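Slr1257 protein (Synechocystis sp. PCC 6803 substr. Kazusa, PDB 1IIT) probably acts as a ligand-gated ion channel, of which this piece is the ligand-binding core that binds L-serine and L-glutamate. Local coordinates at residues A[49-54]-A[64-69]; A[53-58]-A[122-127]; A[72-77]-A[188-193]; A[92-97]-A[162-167]. All coordinates share one frame; numbering follows the deposited sequence.

Contact 1: residues A[49-54]-A[64-69]; sequences VRQNSI and GELDIL. With SER (serine), chain B.
Gln51 NE2 donates to Val49 O over 3.1 Å, and at 173° the bond is almost straight. It lies nearly in the plane of the Gln51 amide but reaches the Val49 carbonyl from above its plane. The side chain can double back like this because CG stands anti to the carbonyl carbon (chi1 -63°) and the chain bends again at chi2 (-58°). Fixed in that fold, Gln51 comes at Leu66 from the opposite direction, with its amide carbon CD 3.7 Å from Leu66 CD1. Leu66 CD2 looks toward Val49 more loosely, 4.4 Å from its CB. The aliphatic part of Gln51 serves a second leucine, CG lying 3.7 Å from Leu69 CD1. The other methyl, Leu69 CD2, sits 3.8 Å from Ile54 O. Everything that passes between 49-54 and 64-69 is therefore van der Waals packing. Ile54 sends CD1 the other way, 3.3 Å from O of the bound serine. The whole is the closing of a beta-alpha-beta crossover: strand 46-50 leads into helix 54-62 and on to strand 68-74, with strand 6-10 parallel to both and Leu66 and Leu69 packed also on the helix.

Contact 2: residues A[53-58]-A[122-127]; sequences SISAGI and VRDTTA. With SER (serine), chain B.
Hydrogen bonds carry the contact between Asp124 and the start of helix 54-62. Ser55 N points at Asp124 OD2 over 3.0 Å, nearly straight at 172°, using the syn lone pair of that oxygen. Asp124 OD2 also lies 3.0 Å from Ile54 N, while Ser55 OG, 3.2 Å from Asp124 OD1, adds weak contact at most. CG of Asp124 stands anti to its backbone N (chi1 -165°), which carries the carboxylate out of the type II turn 122-125 and onto the helix end. A water completes the set, accepting from Ile54 N at 3.1 Å and donating to Asp124 O at 2.9 Å. Van der Waals contact is slighter: Ser53 CB packs against Asp124 OD2, 3.1 Å away, and Arg123 NH2 lies farther off. Just ahead of the helix, Ser53 at the N-cap takes the N-H of Ala56 on its OG, 3.2 Å from Ala56 N. Ligand bonding comes from the same loop, where Thr126 N reaches OXT of the bound serine at 2.8 Å. Were Asp124 replaced by alanine, Ser55 N would probably be left without this acceptor and a direct tie between the two lobes of the clamshell would go. A carboxylate set against the amino end of a helix should be stabilised by the N-H groups of its first turn, so this bridge across the cleft mouth is consistent with helping the closed, ligand-bound form.

Contact 3: residues A[72-77]-A[188-193]; sequences PISVTP and EPYGFV. With SER (serine), chain B.
Part of the ligand-site wall is built where Ile73 to Val75 run against Pro189 to Gly191, the end of strand 68-74 and the residue after it meeting strand 178-195 of this periplasmic-binding-protein fold. Gly191 N donates to Ile73 O at 2.9 Å, and Val75 N to Pro189 O at 2.9 Å. Between them Ser74 and Tyr190 form an antiparallel non-hydrogen-bonded pair with both side chains on the same face. Ser74 OG gives its proton to Glu188 OE1 over 2.7 Å, on the anti side and 31° out of the carboxylate plane; the same hydroxyl accepts from the ligand amino N at 3.0 Å. That N also donates to Pro72 O at 2.8 Å, and Ser74 N answers at the other end of the ligand, 2.9 Å from its O. Pro72 lays CB over one face of Tyr190, 3.7 Å from the ring centroid and 23° off the normal, a CH-pi contact. The Tyr190 ring is put there by CG anti to the carbonyl carbon (chi1 -72°), and its OH reaches Asp162 OD1. A leucine in place of Tyr190 would probably leave Pro72 without its flat partner and Asp162 without the hydroxyl that helps to position it. On the other edge strand 178-195 pairs with strand 92-101, Ile73 and Val75 rest on Phe87 of strand 85-87, and Tyr213 of the second subunit bonds to Val75 O.

Contact 4: residues A[92-97]-A[162-167]; sequences FSSGIG and DRPALI. With SER (serine), chain B.
Ile96 and Asp162 are matched as an antiparallel non-hydrogen-bonded pair just where strand 158-162 turns into helix 163-172, a beta-to-alpha junction in the second lobe of the fold. Their side chains lie alongside, pointing the same way: Ile96, folded by chi1 -58° and chi2 -51°, brings CD1 within 3.8 Å of Asp162 CG. With its own CG anti to the carbonyl carbon (chi1 -61°), Asp162 aims the carboxylate into the pocket instead of capping the helix. There Asp162 OD1 accepts from the ligand N at 2.7 Å, besides the Tyr190 hydroxyl, and Asp162 OD2 receives a weak bond from the ligand OG at 3.1 Å. The backbone tie is Arg163 N to Gly95 O, 2.8 Å. From this point the Arg163 side chain runs extended away, its NH2 finding Thr181 O. Ser94 swings OG close to the proline ring, 3.2 Å from Pro164 CD, while the same hydroxyl bonds to Tyr190 OH. Phe92 slides past Pro164 in the opposite direction, Phe92 CE2 being 4.1 Å from Pro164 CG. One turn along the helix, Leu166 rests its methyl CD1 against the strand backbone, 3.9 Å from Gly97 C.

Contacts 1, 3 and 4 are buried, while contact 2 is only partly so, spanning the mouth of the cleft between the lobes. Contacts 1 and 2 share Ser53 and Ile54 at the start of helix 54-62; contacts 1 and 3 both use strand 68-74, joined through Leu69 N and Val193 O. Contacts 3 and 4 meet along strands 178-195 and 92-101. Chemistry follows place: apolar packing in contact 1, carboxylate and water at the open end in contact 2, backbone pairing with polar ligand bonds in contacts 3 and 4. All four touch the serine, and Thr126 OG1 to Glu188 OE1 links contact 2 to contact 3 beside it.

Contact 1: residues A[49-54]-A[64-69]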
# COMPACT_ATOMS: atom_id res chain seq x y z
N VAL A 49 8.21 5.77 23.99
CA VAL A 49 8.01 7.14 24.42
C VAL A 49 6.79 7.70 23.69
O VAL A 49 6.82 7.87 22.47
CB VAL A 49 9.25 8.02 24.07
CG1 VAL A 49 9.05 9.45 24.59
CG2 VAL A 49 10.52 7.41 24.64
N ARG A 50 5.72 7.96 24.43
CA ARG A 50 4.50 8.53 23.84
C ARG A 50 4.81 9.91 23.26
O ARG A 50 5.48 10.73 23.90
CB ARG A 50 3.40 8.63 24.89
CG ARG A 50 2.10 9.23 24.38
CD ARG A 50 1.09 9.33 25.51
NE ARG A 50 -0.17 9.94 25.09
CZ ARG A 50 -1.31 9.83 25.76
NH1 ARG A 50 -1.37 9.13 26.89
NH2 ARG A 50 -2.41 10.42 25.30
N GLN A 51 4.34 10.15 22.04
CA GLN A 51 4.56 11.42 21.37
C GLN A 51 3.29 12.25 21.40
O GLN A 51 2.19 11.71 21.36
CB GLN A 51 4.99 11.19 19.92
CG GLN A 51 6.31 10.47 19.77
CD GLN A 51 7.45 11.19 20.45
OE1 GLN A 51 7.80 12.30 20.07
NE2 GLN A 51 8.02 10.57 21.49
N ASN A 52 3.47 13.57 21.48
CA ASN A 52 2.35 14.50 21.52
C ASN A 52 1.54 14.50 20.22
O ASN A 52 0.31 14.58 20.25
CB ASN A 52 2.86 15.91 21.82
CG ASN A 52 1.82 16.98 21.54
OD1 ASN A 52 0.82 17.10 22.25
ND2 ASN A 52 2.06 17.77 20.48
N SER A 53 2.24 14.40 19.10
CA SER A 53 1.59 14.40 17.80
C SER A 53 2.48 13.72 16.77
O SER A 53 3.66 13.45 17.04
CB SER A 53 1.34 15.84 17.35
OG SER A 53 2.56 16.50 17.09
N ILE A 54 1.92 13.46 15.60
CA ILE A 54 2.67 12.82 14.52
C ILE A 54 3.85 13.68 14.06
O ILE A 54 4.96 13.18 13.93
CB ILE A 54 1.75 12.46 13.34
CG1 ILE A 54 0.86 11.28 13.74
CG2 ILE A 54 2.58 12.12 12.11
CD1 ILE A 54 -0.25 10.97 12.77
N GLY A 64 17.17 12.50 15.43
CA GLY A 64 17.84 11.40 16.10
C GLY A 64 17.42 11.15 17.54
O GLY A 64 18.05 10.35 18.24
N GLU A 65 16.36 11.82 17.99
CA GLU A 65 15.86 11.65 19.36
C GLU A 65 15.12 10.31 19.49
O GLU A 65 14.98 9.78 20.59
CB GLU A 65 14.93 12.81 19.73
CG GLU A 65 15.58 14.19 19.61
CD GLU A 65 14.58 15.33 19.74
OE1 GLU A 65 14.09 15.58 20.87
OE2 GLU A 65 14.28 16.00 18.71
N LEU A 66 14.63 9.80 18.37
CA LEU A 66 13.93 8.51 18.31
C LEU A 66 14.51 7.71 17.16
O LEU A 66 14.99 8.27 16.18
CB LEU A 66 12.43 8.72 18.04
CG LEU A 66 11.50 9.39 19.05
CD1 LEU A 66 10.12 9.52 18.42
CD2 LEU A 66 11.43 8.57 20.32
N ASP A 67 14.47 6.39 17.28
CA ASP A 67 14.96 5.52 16.21
C ASP A 67 13.82 5.20 15.24
O ASP A 67 14.05 4.98 14.05
CB ASP A 67 15.58 4.25 16.80
CG ASP A 67 16.85 4.53 17.60
OD1 ASP A 67 17.74 5.23 17.07
OD2 ASP A 67 16.95 4.09 18.76
N ILE A 68 12.60 5.22 15.74
CA ILE A 68 11.43 4.94 14.91
C ILE A 68 10.15 5.48 15.55
O ILE A 68 10.06 5.60 16.77
CB ILE A 68 11.27 3.40 14.66
CG1 ILE A 68 10.18 3.13 13.62
CG2 ILE A 68 10.99 2.66 15.97
CD1 ILE A 68 10.05 1.67 13.24
N LEU A 69 9.21 5.87 14.71
CA LEU A 69 7.92 6.36 15.18
C LEU A 69 6.88 5.36 14.69
O LEU A 69 6.78 5.10 13.49
CB LEU A 69 7.62 7.75 14.61
CG LEU A 69 6.26 8.31 15.03
CD1 LEU A 69 6.24 8.59 16.54
CD2 LEU A 69 5.98 9.57 14.23
N SER B . -3.84 8.35 10.42
CA SER B . -3.90 9.72 11.00
C SER B . -2.78 10.57 10.42
O SER B . -1.77 9.99 10.01
CB SER B . -3.76 9.65 12.52
OG SER B . -4.80 8.88 13.08
OXT SER B . -2.93 11.81 10.39

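Contact 2: residues A[53-58]-A[122-127]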
# COMPACT_ATOMS: atom_id res chain seq x y z
N SER A 53 2.24 14.40 19.10
CA SER A 53 1.59 14.40 17.80
C SER A 53 2.48 13.72 16.77
O SER A 53 3.66 13.45 17.04
CB SER A 53 1.34 15.84 17.35
OG SER A 53 2.56 16.50 17.09
N ILE A 54 1.92 13.46 15.60
CA ILE A 54 2.67 12.82 14.52
C ILE A 54 3.85 13.68 14.06
O ILE A 54 4.96 13.18 13.93
CB ILE A 54 1.75 12.46 13.34
CG1 ILE A 54 0.86 11.28 13.74
CG2 ILE A 54 2.58 12.12 12.11
CD1 ILE A 54 -0.25 10.97 12.77
N SER A 55 3.62 14.97 13.85
CA SER A 55 4.70 15.84 13.39
C SER A 55 5.79 16.02 14.46
O SER A 55 6.96 16.17 14.12
CB SER A 55 4.18 17.18 12.89
OG SER A 55 3.46 17.87 13.89
N ALA A 56 5.39 15.99 15.73
CA ALA A 56 6.35 16.11 16.82
C ALA A 56 7.23 14.87 16.81
O ALA A 56 8.45 14.95 16.95
CB ALA A 56 5.62 16.22 18.15
N GLY A 57 6.59 13.72 16.59
CA GLY A 57 7.31 12.46 16.53
C GLY A 57 8.22 12.35 15.32
O GLY A 57 9.30 11.77 15.40
N ILE A 58 7.78 12.89 14.18
CA ILE A 58 8.58 12.84 12.96
C ILE A 58 9.85 13.69 13.13
O ILE A 58 10.93 13.28 12.72
CB ILE A 58 7.76 13.29 11.71
CG1 ILE A 58 6.66 12.27 11.43
CG2 ILE A 58 8.67 13.43 10.49
CD1 ILE A 58 5.85 12.54 10.18
N VAL A 122 -9.37 16.33 14.52
CA VAL A 122 -8.33 16.34 15.54
C VAL A 122 -7.10 17.01 14.93
O VAL A 122 -6.76 16.76 13.76
CB VAL A 122 -7.99 14.91 16.03
CG1 VAL A 122 -6.94 14.96 17.13
CG2 VAL A 122 -9.26 14.23 16.54
N ARG A 123 -6.47 17.89 15.70
CA ARG A 123 -5.29 18.61 15.24
C ARG A 123 -4.18 17.64 14.81
O ARG A 123 -4.05 16.53 15.35
CB ARG A 123 -4.76 19.52 16.35
CG ARG A 123 -4.21 18.77 17.55
CD ARG A 123 -3.61 19.70 18.57
NE ARG A 123 -2.61 19.03 19.39
CZ ARG A 123 -1.38 18.76 18.99
NH1 ARG A 123 -0.98 19.11 17.78
NH2 ARG A 123 -0.54 18.12 19.79
N ASP A 124 -3.42 18.06 13.81
CA ASP A 124 -2.29 17.29 13.27
C ASP A 124 -2.59 15.91 12.69
O ASP A 124 -1.77 14.99 12.79
CB ASP A 124 -1.17 17.20 14.31
CG ASP A 124 0.15 16.75 13.70
OD1 ASP A 124 0.54 17.29 12.64
OD2 ASP A 124 0.79 15.85 14.27
N THR A 125 -3.77 15.75 12.12
CA THR A 125 -4.14 14.48 11.48
C THR A 125 -4.47 14.85 10.04
O THR A 125 -4.75 16.01 9.75
CB THR A 125 -5.37 13.82 12.15
OG1 THR A 125 -6.52 14.66 12.02
CG2 THR A 125 -5.11 13.55 13.63
N THR A 126 -4.47 13.86 9.15
CA THR A 126 -4.75 14.11 7.74
C THR A 126 -6.17 14.65 7.51
O THR A 126 -6.42 15.33 6.52
CB THR A 126 -4.52 12.85 6.88
OG1 THR A 126 -5.36 11.79 7.35
CG2 THR A 126 -3.07 12.40 6.94
N ALA A 127 -7.06 14.36 8.45
CA ALA A 127 -8.45 14.82 8.37
C ALA A 127 -8.56 16.35 8.32
O ALA A 127 -9.50 16.89 7.73
CB ALA A 127 -9.25 14.28 9.55
N SER B . -3.84 8.35 10.42
CA SER B . -3.90 9.72 11.00
C SER B . -2.78 10.57 10.42
O SER B . -1.77 9.99 10.01
CB SER B . -3.76 9.65 12.52
OG SER B . -4.80 8.88 13.08
OXT SER B . -2.93 11.81 10.39
O HOH W 1 -1.14 13.52 15.16

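Contact 3: residues A[72-77]-A[188-193]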
# COMPACT_ATOMS: atom_id res chain seq x y z
N PRO A 72 -0.68 4.47 13.67
CA PRO A 72 -1.46 4.54 12.43
C PRO A 72 -1.12 5.85 11.73
O PRO A 72 -1.93 6.77 11.65
CB PRO A 72 -2.90 4.55 12.95
CG PRO A 72 -2.79 5.28 14.25
CD PRO A 72 -1.53 4.67 14.85
N ILE A 73 0.12 5.93 11.24
CA ILE A 73 0.65 7.11 10.57
C ILE A 73 0.44 7.05 9.06
O ILE A 73 1.03 6.22 8.37
CB ILE A 73 2.15 7.29 10.90
CG1 ILE A 73 2.34 7.23 12.42
CG2 ILE A 73 2.67 8.61 10.35
CD1 ILE A 73 3.75 6.94 12.85
N SER A 74 -0.42 7.92 8.55
CA SER A 74 -0.70 7.97 7.12
C SER A 74 0.53 8.44 6.35
O SER A 74 1.20 9.39 6.75
CB SER A 74 -1.85 8.92 6.83
OG SER A 74 -3.02 8.50 7.49
N VAL A 75 0.83 7.72 5.26
CA VAL A 75 1.96 8.07 4.40
C VAL A 75 1.41 9.07 3.40
O VAL A 75 0.65 8.71 2.50
CB VAL A 75 2.49 6.85 3.62
CG1 VAL A 75 3.79 7.21 2.90
CG2 VAL A 75 2.71 5.66 4.56
N THR A 76 1.78 10.34 3.59
CA THR A 76 1.34 11.43 2.73
C THR A 76 2.54 12.12 2.08
O THR A 76 3.65 12.06 2.62
CB THR A 76 0.56 12.50 3.54
OG1 THR A 76 1.48 13.20 4.40
CG2 THR A 76 -0.53 11.86 4.39
N PRO A 77 2.33 12.79 0.94
CA PRO A 77 3.40 13.50 0.21
C PRO A 77 4.11 14.52 1.10
O PRO A 77 5.34 14.61 1.11
CB PRO A 77 2.64 14.20 -0.92
CG PRO A 77 1.47 13.31 -1.15
CD PRO A 77 1.04 12.92 0.23
N GLU A 188 -5.89 5.84 2.81
CA GLU A 188 -4.51 6.14 3.12
C GLU A 188 -3.76 4.97 3.73
O GLU A 188 -4.27 4.30 4.62
CB GLU A 188 -4.46 7.30 4.11
CG GLU A 188 -5.31 8.48 3.70
CD GLU A 188 -5.26 9.63 4.69
OE1 GLU A 188 -4.96 9.43 5.89
OE2 GLU A 188 -5.54 10.76 4.26
N PRO A 189 -2.53 4.73 3.26
CA PRO A 189 -1.76 3.62 3.83
C PRO A 189 -1.08 4.07 5.13
O PRO A 189 -0.79 5.26 5.31
CB PRO A 189 -0.74 3.33 2.72
CG PRO A 189 -0.49 4.66 2.12
CD PRO A 189 -1.87 5.29 2.07
N TYR A 190 -0.89 3.14 6.07
CA TYR A 190 -0.22 3.43 7.33
C TYR A 190 1.19 2.84 7.26
O TYR A 190 1.36 1.73 6.78
CB TYR A 190 -0.90 2.75 8.52
CG TYR A 190 -2.24 3.28 8.97
CD1 TYR A 190 -3.03 2.54 9.83
CD2 TYR A 190 -2.71 4.53 8.55
CE1 TYR A 190 -4.26 3.00 10.27
CE2 TYR A 190 -3.95 5.01 8.99
CZ TYR A 190 -4.71 4.23 9.85
OH TYR A 190 -5.96 4.65 10.28
N GLY A 191 2.17 3.58 7.77
CA GLY A 191 3.54 3.10 7.80
C GLY A 191 4.23 3.62 9.06
O GLY A 191 3.62 4.35 9.85
N PHE A 192 5.45 3.17 9.31
CA PHE A 192 6.22 3.65 10.46
C PHE A 192 7.26 4.63 9.91
O PHE A 192 7.53 4.63 8.70
CB PHE A 192 6.92 2.48 11.16
CG PHE A 192 5.99 1.52 11.85
CD1 PHE A 192 6.43 0.24 12.19
CD2 PHE A 192 4.69 1.88 12.19
CE1 PHE A 192 5.62 -0.65 12.86
CE2 PHE A 192 3.85 1.00 12.87
CZ PHE A 192 4.32 -0.28 13.21
N VAL A 193 7.83 5.47 10.77
CA VAL A 193 8.83 6.44 10.32
C VAL A 193 10.22 6.17 10.90
O VAL A 193 10.39 5.99 12.11
CB VAL A 193 8.40 7.90 10.64
CG1 VAL A 193 9.43 8.90 10.12
CG2 VAL A 193 7.02 8.20 10.02
N SER B . -3.84 8.35 10.42
CA SER B . -3.90 9.72 11.00
C SER B . -2.78 10.57 10.42
O SER B . -1.77 9.99 10.01
CB SER B . -3.76 9.65 12.52
OG SER B . -4.80 8.88 13.08
OXT SER B . -2.93 11.81 10.39

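Contact 4: residues A[92-97]-A[162-167]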
# COMPACT_ATOMS: atom_id res chain seq x y z
N PHE A 92 -0.91 -1.24 6.55
CA PHE A 92 -2.37 -1.21 6.66
C PHE A 92 -2.94 -0.18 5.70
O PHE A 92 -2.34 0.87 5.48
CB PHE A 92 -2.81 -0.87 8.09
CG PHE A 92 -4.30 -1.03 8.35
CD1 PHE A 92 -4.83 -2.27 8.68
CD2 PHE A 92 -5.16 0.06 8.26
CE1 PHE A 92 -6.21 -2.43 8.92
CE2 PHE A 92 -6.54 -0.09 8.49
CZ PHE A 92 -7.06 -1.34 8.82
N SER A 93 -4.10 -0.48 5.13
CA SER A 93 -4.76 0.43 4.22
C SER A 93 -6.02 0.89 4.95
O SER A 93 -6.95 0.11 5.18
CB SER A 93 -5.11 -0.29 2.92
OG SER A 93 -5.81 0.58 2.07
N SER A 94 -6.02 2.16 5.35
CA SER A 94 -7.14 2.71 6.10
C SER A 94 -7.94 3.72 5.30
O SER A 94 -7.48 4.23 4.30
CB SER A 94 -6.60 3.37 7.37
OG SER A 94 -7.64 3.78 8.23
N GLY A 95 -9.16 3.96 5.74
CA GLY A 95 -10.00 4.94 5.07
C GLY A 95 -10.26 6.05 6.06
O GLY A 95 -10.16 5.83 7.26
N ILE A 96 -10.48 7.26 5.57
CA ILE A 96 -10.80 8.39 6.44
C ILE A 96 -12.33 8.52 6.33
O ILE A 96 -12.88 8.55 5.23
CB ILE A 96 -10.09 9.69 5.99
CG1 ILE A 96 -8.57 9.47 5.95
CG2 ILE A 96 -10.44 10.84 6.91
CD1 ILE A 96 -7.98 8.87 7.22
N GLY A 97 -13.02 8.50 7.47
CA GLY A 97 -14.46 8.58 7.42
C GLY A 97 -15.10 9.69 8.22
O GLY A 97 -14.43 10.65 8.62
N ASP A 162 -9.98 8.82 11.04
CA ASP A 162 -9.72 7.48 10.50
C ASP A 162 -10.90 6.56 10.82
O ASP A 162 -11.29 6.43 11.97
CB ASP A 162 -8.44 6.90 11.10
CG ASP A 162 -7.21 7.73 10.78
OD1 ASP A 162 -6.25 7.17 10.20
OD2 ASP A 162 -7.19 8.93 11.12
N ARG A 163 -11.42 5.90 9.79
CA ARG A 163 -12.57 5.02 9.91
C ARG A 163 -12.48 3.90 10.96
O ARG A 163 -13.45 3.67 11.69
CB ARG A 163 -12.95 4.46 8.54
CG ARG A 163 -14.41 4.06 8.42
CD ARG A 163 -14.83 3.90 6.97
NE ARG A 163 -16.28 3.73 6.86
CZ ARG A 163 -16.93 2.60 7.15
NH1 ARG A 163 -16.27 1.52 7.56
NH2 ARG A 163 -18.26 2.55 7.05
N PRO A 164 -11.33 3.19 11.07
CA PRO A 164 -11.25 2.12 12.07
C PRO A 164 -11.38 2.64 13.50
O PRO A 164 -12.01 1.99 14.33
CB PRO A 164 -9.87 1.52 11.83
CG PRO A 164 -9.63 1.78 10.37
CD PRO A 164 -10.11 3.21 10.24
N ALA A 165 -10.81 3.81 13.78
CA ALA A 165 -10.89 4.39 15.12
C ALA A 165 -12.32 4.82 15.46
O ALA A 165 -12.75 4.71 16.61
CB ALA A 165 -9.95 5.58 15.24
N LEU A 166 -13.03 5.32 14.45
CA LEU A 166 -14.41 5.76 14.65
C LEU A 166 -15.31 4.55 14.92
O LEU A 166 -16.13 4.58 15.83
CB LEU A 166 -14.92 6.53 13.43
CG LEU A 166 -14.27 7.90 13.17
CD1 LEU A 166 -14.87 8.51 11.93
CD2 LEU A 166 -14.49 8.81 14.36
N ILE A 167 -15.13 3.50 14.13
CA ILE A 167 -15.90 2.27 14.29
C ILE A 167 -15.64 1.69 15.68
O ILE A 167 -16.57 1.30 16.38
CB ILE A 167 -15.54 1.23 13.22
CG1 ILE A 167 -15.99 1.73 11.85
CG2 ILE A 167 -16.18 -0.13 13.55
CD1 ILE A 167 -15.59 0.83 10.71
N SER B . -3.84 8.35 10.42
CA SER B . -3.90 9.72 11.00
C SER B . -2.78 10.57 10.42
O SER B . -1.77 9.99 10.01
CB SER B . -3.76 9.65 12.52
OG SER B . -4.80 8.88 13.08
OXT SER B . -2.93 11.81 10.39